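Local coordinates for protein methionine gamma-lyase (Trichomonas vaginalis, PDB 1E5F) that belongs to the Cys/Met metabolism family of PLP-dependent enzymes and holds pyridoxal-5'-phosphate at the end of a mixed beta sheet, at residues E108-C113 with V129-T134; T148-F153 with L180-N185. One frame throughout, in Å; residues are numbered along the deposited sequence. Where two conformers were deposited one is given.

Contact 1: residues E108-C113 with V129-T134; sequences ECLYGC and VDFINT. With PLP (pyridoxal-5'-phosphate), chain C.
Glu108 meets the end of strand 128-132 through both its backbone and its side chain. Its N donates to Ile132 O at 2.8 Å, with an N-H...O angle of 161°, and the donor is tilted somewhat from the carbonyl plane. This bond carries the pairing of strands 103-107 and 128-132 one step past the first strand. The Glu108 side chain then follows the other segment. With chi1 at 70°, CG sits between the backbone N and the carbonyl carbon, and lies 3.5 Å from Ile132 O. Beyond CG the chain is extended, and OE2 reaches Asn133 CB at 3.7 Å. The polar end of Asn133 is engaged outside the contact, with OD1 accepting from Lys162 NZ.

Phe131 turns its ring back toward the 108-113 segment. Its CB packs on Glu108 CB at 4.0 Å. At the ring edge, CE1 meets Leu110 CD2 at 4.0 Å, the two side chains crossing at about a right angle. The ring also stacks with His115 of helix 112-124.

Further along, Tyr111 is the N-cap residue of that helix. With CG anti to the backbone N (chi1 -177°), the Tyr111 ring reaches out beside PLP, whose C4A lies over one face, 3.3 Å from Tyr111 CE2. Cys113 N lies over the opposite face.

The chemistry is thus divided. One backbone bond extends the strand pairing beyond Ser106, Phe131 packs against the loop through Glu108 CB and Leu110 CD2, and the loop delivers an aromatic face to the cofactor.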
loop_
_atom_site.group_PDB
_atom_site.type_symbol
_atom_site.label_atom_id
_atom_site.label_comp_id
_atom_site.label_asym_id
_atom_site.label_seq_id
_atom_site.Cartn_x
_atom_site.Cartn_y
_atom_site.Cartn_z
ATOM N N GLU A 108 16.421 -26.884 23.802
ATOM C CA GLU A 108 15.374 -26.446 24.712
ATOM C C GLU A 108 15.237 -24.953 24.781
ATOM O O GLU A 108 14.256 -24.513 25.349
ATOM C CB GLU A 108 15.859 -27.065 26.079
ATOM C CG GLU A 108 17.121 -26.372 26.633
ATOM C CD GLU A 108 17.531 -26.945 28.021
ATOM O OE1 GLU A 108 16.759 -27.590 28.741
ATOM O OE2 GLU A 108 18.665 -26.714 28.482
ATOM N N CYS A 109 16.270 -24.121 24.474
ATOM C CA CYS A 109 16.014 -22.699 24.616
ATOM C C CYS A 109 15.648 -22.157 23.236
ATOM O O CYS A 109 16.595 -21.844 22.431
ATOM C CB CYS A 109 17.178 -21.960 25.241
ATOM S SG CYS A 109 16.860 -20.190 25.526
ATOM N N LEU A 110 14.430 -21.859 22.988
ATOM C CA LEU A 110 13.773 -21.452 21.764
ATOM C C LEU A 110 12.854 -20.258 22.089
ATOM O O LEU A 110 12.353 -19.961 23.199
ATOM C CB LEU A 110 12.818 -22.608 21.435
ATOM C CG LEU A 110 13.038 -23.623 20.349
ATOM C CD1 LEU A 110 14.561 -23.744 20.034
ATOM C CD2 LEU A 110 12.549 -25.004 20.682
ATOM N N TYR A 111 12.594 -19.572 21.009
ATOM C CA TYR A 111 11.389 -18.706 21.041
ATOM C C TYR A 111 10.232 -19.463 21.734
ATOM O O TYR A 111 9.810 -20.558 21.416
ATOM C CB TYR A 111 11.119 -18.259 19.621
ATOM C CG TYR A 111 9.949 -17.323 19.561
ATOM C CD1 TYR A 111 9.723 -16.326 20.485
ATOM C CD2 TYR A 111 9.005 -17.479 18.546
ATOM C CE1 TYR A 111 8.634 -15.479 20.408
ATOM C CE2 TYR A 111 7.928 -16.607 18.442
ATOM C CZ TYR A 111 7.717 -15.621 19.353
ATOM O OH TYR A 111 6.642 -14.781 19.255
ATOM N N GLY A 112 9.466 -18.738 22.517
ATOM C CA GLY A 112 8.290 -19.346 23.145
ATOM C C GLY A 112 7.370 -20.115 22.215
ATOM O O GLY A 112 7.133 -21.291 22.465
ATOM N N CYS A 113 6.860 -19.488 21.159
ATOM C CA CYS A 113 5.966 -20.035 20.192
ATOM C C CYS A 113 6.520 -21.216 19.436
ATOM O O CYS A 113 5.819 -22.212 19.144
ATOM C CB CYS A 113 5.444 -18.870 19.251
ATOM S SG CYS A 113 4.584 -17.618 20.304
ATOM N N VAL A 129 9.338 -35.692 20.167
ATOM C CA VAL A 129 10.193 -34.580 20.325
ATOM C C VAL A 129 11.042 -34.644 21.607
ATOM O O VAL A 129 10.444 -34.767 22.668
ATOM C CB VAL A 129 9.243 -33.326 20.447
ATOM C CG1 VAL A 129 9.981 -32.045 20.644
ATOM C CG2 VAL A 129 8.441 -33.171 19.160
ATOM N N ASP A 130 12.350 -34.400 21.668
ATOM C CA ASP A 130 13.018 -34.153 22.927
ATOM C C ASP A 130 13.738 -32.775 22.846
ATOM O O ASP A 130 14.351 -32.430 21.798
ATOM C CB ASP A 130 14.272 -35.093 23.103
ATOM C CG ASP A 130 13.723 -36.532 23.293
ATOM O OD1 ASP A 130 13.019 -36.802 24.257
ATOM O OD2 ASP A 130 13.688 -37.396 22.467
ATOM N N PHE A 131 13.631 -32.020 23.908
ATOM C CA PHE A 131 14.248 -30.784 24.115
ATOM C C PHE A 131 15.518 -30.962 24.906
ATOM O O PHE A 131 15.427 -31.650 25.971
ATOM C CB PHE A 131 13.319 -29.950 24.992
ATOM C CG PHE A 131 12.072 -29.481 24.244
ATOM C CD1 PHE A 131 12.143 -28.539 23.233
ATOM C CD2 PHE A 131 10.839 -30.040 24.587
ATOM C CE1 PHE A 131 10.956 -28.136 22.651
ATOM C CE2 PHE A 131 9.663 -29.541 24.105
ATOM C CZ PHE A 131 9.737 -28.623 23.032
ATOM N N ILE A 132 16.684 -30.659 24.332
ATOM C CA ILE A 132 17.955 -30.861 25.043
ATOM C C ILE A 132 18.850 -29.662 25.053
ATOM O O ILE A 132 18.557 -28.656 24.400
ATOM C CB ILE A 132 18.764 -31.989 24.331
ATOM C CG1 ILE A 132 19.206 -31.668 22.966
ATOM C CG2 ILE A 132 17.870 -33.287 24.375
ATOM C CD1 ILE A 132 20.217 -32.459 22.145
ATOM N N ASN A 133 20.037 -29.686 25.702
ATOM C CA ASN A 133 20.941 -28.522 25.522
ATOM C C ASN A 133 21.876 -28.889 24.401
ATOM O O ASN A 133 22.821 -29.697 24.592
ATOM C CB ASN A 133 21.616 -28.177 26.871
ATOM C CG ASN A 133 22.500 -26.931 26.706
ATOM O OD1 ASN A 133 22.717 -26.452 25.624
ATOM N ND2 ASN A 133 22.968 -26.321 27.779
ATOM N N THR A 134 21.661 -28.443 23.133
ATOM C CA THR A 134 22.531 -28.840 22.043
ATOM C C THR A 134 23.853 -28.128 22.244
ATOM O O THR A 134 24.815 -28.478 21.607
ATOM C CB THR A 134 21.972 -28.520 20.651
ATOM O OG1 THR A 134 21.786 -27.112 20.623
ATOM C CG2 THR A 134 20.590 -29.175 20.436
HETATM N N1 PLP C . 11.977 -17.124 15.292
HETATM C C2 PLP C . 12.487 -16.469 16.364
HETATM C C2A PLP C . 13.881 -16.436 16.897
HETATM C C3 PLP C . 11.662 -15.358 16.683
HETATM O O3 PLP C . 12.149 -14.552 17.662
HETATM C C4 PLP C . 10.354 -15.213 16.264
HETATM C C4A PLP C . 9.599 -14.103 17.107
HETATM C C5 PLP C . 9.806 -16.232 15.570
HETATM C C6 PLP C . 10.638 -17.251 15.106
HETATM C C5A PLP C . 8.415 -16.190 15.025
HETATM O O4P PLP C . 8.342 -15.174 13.919
HETATM P P PLP C . 6.939 -14.485 13.640
HETATM O O1P PLP C . 6.712 -13.699 14.875
HETATM O O2P PLP C . 7.261 -13.667 12.466
HETATM O O3P PLP C . 5.836 -15.537 13.424
#

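Contact 2: residues T148-F153 with L180-N185; sequences TKIVYF and LVIADN. With PLP (pyridoxal-5'-phosphate), chain C.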
loop_
_atom_site.group_PDB
_atom_site.type_symbol
_atom_site.label_atom_id
_atom_site.label_comp_id
_atom_site.label_asym_id
_atom_site.label_seq_id
_atom_site.Cartn_x
_atom_site.Cartn_y
_atom_site.Cartn_z
ATOM N N THR A 148 15.142 -40.377 13.911
ATOM C CA THR A 148 15.412 -38.926 14.038
ATOM C C THR A 148 15.453 -38.244 12.676
ATOM O O THR A 148 16.215 -38.692 11.816
ATOM C CB THR A 148 16.727 -38.697 14.874
ATOM O OG1 THR A 148 16.339 -39.114 16.221
ATOM C CG2 THR A 148 17.039 -37.190 14.871
ATOM N N LYS A 149 14.704 -37.168 12.484
ATOM C CA LYS A 149 14.777 -36.480 11.150
ATOM C C LYS A 149 15.291 -35.077 11.164
ATOM O O LYS A 149 15.717 -34.585 10.106
ATOM C CB LYS A 149 13.359 -36.293 10.627
ATOM C CG LYS A 149 12.658 -37.602 10.470
ATOM C CD LYS A 149 13.452 -38.507 9.505
ATOM C CE LYS A 149 12.647 -39.878 9.690
ATOM N NZ LYS A 149 12.724 -40.681 8.469
ATOM N N ILE A 150 15.050 -34.379 12.248
ATOM C CA ILE A 150 15.498 -33.012 12.367
ATOM C C ILE A 150 16.289 -32.713 13.639
ATOM O O ILE A 150 15.906 -33.290 14.697
ATOM C CB ILE A 150 14.183 -32.147 12.433
ATOM C CG1 ILE A 150 13.480 -32.194 11.040
ATOM C CG2 ILE A 150 14.460 -30.683 12.725
ATOM C CD1 ILE A 150 12.205 -31.415 10.899
ATOM N N VAL A 151 17.363 -31.958 13.510
ATOM C CA VAL A 151 17.950 -31.414 14.740
ATOM C C VAL A 151 17.702 -29.890 14.635
ATOM O O VAL A 151 18.120 -29.377 13.598
ATOM C CB VAL A 151 19.429 -31.746 14.861
ATOM C CG1 VAL A 151 20.126 -31.011 16.006
ATOM C CG2 VAL A 151 19.489 -33.277 15.203
ATOM N N TYR A 152 17.132 -29.272 15.672
ATOM C CA TYR A 152 16.774 -27.851 15.481
ATOM C C TYR A 152 17.329 -26.961 16.576
ATOM O O TYR A 152 17.219 -27.359 17.737
ATOM C CB TYR A 152 15.191 -27.695 15.583
ATOM C CG TYR A 152 14.560 -26.336 15.336
ATOM C CD1 TYR A 152 14.475 -25.359 16.321
ATOM C CD2 TYR A 152 14.153 -25.954 14.054
ATOM C CE1 TYR A 152 13.911 -24.091 16.147
ATOM C CE2 TYR A 152 13.587 -24.700 13.804
ATOM C CZ TYR A 152 13.486 -23.770 14.816
ATOM O OH TYR A 152 12.967 -22.554 14.630
ATOM N N PHE A 153 17.699 -25.737 16.262
ATOM C CA PHE A 153 18.224 -24.812 17.262
ATOM C C PHE A 153 18.293 -23.371 16.769
ATOM O O PHE A 153 18.134 -23.115 15.578
ATOM C CB PHE A 153 19.603 -25.283 17.730
ATOM C CG PHE A 153 20.604 -25.239 16.626
ATOM C CD1 PHE A 153 21.249 -24.063 16.221
ATOM C CD2 PHE A 153 20.948 -26.371 15.999
ATOM C CE1 PHE A 153 22.058 -24.068 15.134
ATOM C CE2 PHE A 153 21.811 -26.435 14.923
ATOM C CZ PHE A 153 22.394 -25.253 14.516
ATOM N N LEU A 180 18.289 -33.772 9.129
ATOM C CA LEU A 180 18.391 -32.354 8.717
ATOM C C LEU A 180 18.642 -31.435 9.884
ATOM O O LEU A 180 17.937 -31.587 10.903
ATOM C CB LEU A 180 16.998 -31.939 8.104
ATOM C CG LEU A 180 16.826 -32.574 6.703
ATOM C CD1 LEU A 180 15.491 -32.171 6.084
ATOM C CD2 LEU A 180 17.908 -32.260 5.722
ATOM N N VAL A 181 19.680 -30.627 9.772
ATOM C CA VAL A 181 19.918 -29.636 10.818
ATOM C C VAL A 181 19.241 -28.355 10.322
ATOM O O VAL A 181 19.569 -27.846 9.234
ATOM C CB VAL A 181 21.392 -29.426 11.073
ATOM C CG1 VAL A 181 21.637 -28.420 12.132
ATOM C CG2 VAL A 181 21.911 -30.860 11.443
ATOM N N ILE A 182 18.464 -27.681 11.112
ATOM C CA ILE A 182 17.652 -26.488 10.842
ATOM C C ILE A 182 18.102 -25.459 11.825
ATOM O O ILE A 182 18.003 -25.739 13.043
ATOM C CB ILE A 182 16.102 -26.703 10.966
ATOM C CG1 ILE A 182 15.664 -27.804 9.919
ATOM C CG2 ILE A 182 15.327 -25.442 10.564
ATOM C CD1 ILE A 182 14.274 -28.307 9.912
ATOM N N ALA A 183 18.536 -24.326 11.366
ATOM C CA ALA A 183 18.981 -23.270 12.309
ATOM C C ALA A 183 18.089 -22.012 12.181
ATOM O O ALA A 183 17.761 -21.691 11.005
ATOM C CB ALA A 183 20.393 -23.011 11.950
ATOM N N ASP A 184 17.491 -21.611 13.319
ATOM C CA ASP A 184 16.721 -20.311 13.144
ATOM C C ASP A 184 17.675 -19.146 13.273
ATOM O O ASP A 184 18.308 -18.915 14.306
ATOM C CB ASP A 184 15.635 -20.253 14.199
ATOM C CG ASP A 184 14.744 -19.012 14.124
ATOM O OD1 ASP A 184 15.215 -17.954 13.701
ATOM O OD2 ASP A 184 13.680 -19.001 14.822
ATOM N N ASN A 185 18.010 -18.408 12.195
ATOM C CA ASN A 185 19.051 -17.404 12.106
ATOM C C ASN A 185 18.555 -16.020 12.312
ATOM O O ASN A 185 19.106 -14.995 11.956
ATOM C CB ASN A 185 19.743 -17.575 10.705
ATOM C CG ASN A 185 21.089 -16.849 10.561
ATOM O OD1 ASN A 185 21.854 -16.767 11.572
ATOM N ND2 ASN A 185 21.480 -16.272 9.410
HETATM N N1 PLP C . 11.977 -17.124 15.292
HETATM C C2 PLP C . 12.487 -16.469 16.364
HETATM C C2A PLP C . 13.881 -16.436 16.897
HETATM C C3 PLP C . 11.662 -15.358 16.683
HETATM O O3 PLP C . 12.149 -14.552 17.662
HETATM C C4 PLP C . 10.354 -15.213 16.264
HETATM C C4A PLP C . 9.599 -14.103 17.107
HETATM C C5 PLP C . 9.806 -16.232 15.570
HETATM C C6 PLP C . 10.638 -17.251 15.106
HETATM C C5A PLP C . 8.415 -16.190 15.025
HETATM O O4P PLP C . 8.342 -15.174 13.919
HETATM P P PLP C . 6.939 -14.485 13.640
HETATM O O1P PLP C . 6.712 -13.699 14.875
HETATM O O2P PLP C . 7.261 -13.667 12.466
HETATM O O3P PLP C . 5.836 -15.537 13.424
HETATM O O HOH W 1 12.622 -20.783 16.544
#
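Ile150, Tyr152 and Ile182 form the apolar centre on one face of this parallel strand pair. Ile182 splits its branches between two neighbours: CD1 packs on Ile150 CG2 at 3.7 Å, and CG2 meets Tyr152 CD2, also at 3.7 Å. Helix 86-97 covers this face.

Val151, Val181, Phe153 and Ala183 point to the other face, where helix 166-174 packs on Val151, Val181 and Phe153. Phe153 CG sits between the backbone N and the carbonyl carbon (chi1 65°), which lays the ring across the neighbouring strand. There CE2 approaches Val181 CG1 at 3.4 Å and CE1 approaches Ala183 CB at 3.7 Å.

Five backbone hydrogen bonds join the strands, alternating in direction from Leu180 N to Lys149 O up to Asp184 N to Phe153 O.

The polar edge begins at Tyr152 OH. It donates to a water in the ring plane, and the water donates to Asp184 OD2. OD2 also lies 2.6 Å from PLP N1, while OD1 is hydrogen-bonded to Thr186 OG1. The aspartate would probably favour a protonated pyridine nitrogen.

The pair belongs to the beta-alpha-beta unit 148-154, 166-174 and 180-184. An aspartate at a strand end facing the pyridine nitrogen is characteristic of fold-type I PLP enzymes.

Contact 2 is the more deeply buried and lies inside the seven-stranded sheet. Contact 1 is only partly buried and sits at the edge, where 128-132 is the outermost strand in this chain. Strand 103-107 runs between 128-132 and 148-154, so both contacts belong to one sheet, each within its own beta-alpha-beta unit. They touch directly, with Leu110 CD1 4.0 Å from Tyr152 CE1. Contact 2 is a continuous strand pairing with many backbone bonds. Contact 1 has a single such bond and a few side-chain contacts beside a loop. Both end at PLP: contact 1 offers a ring face, contact 2 a carboxylate.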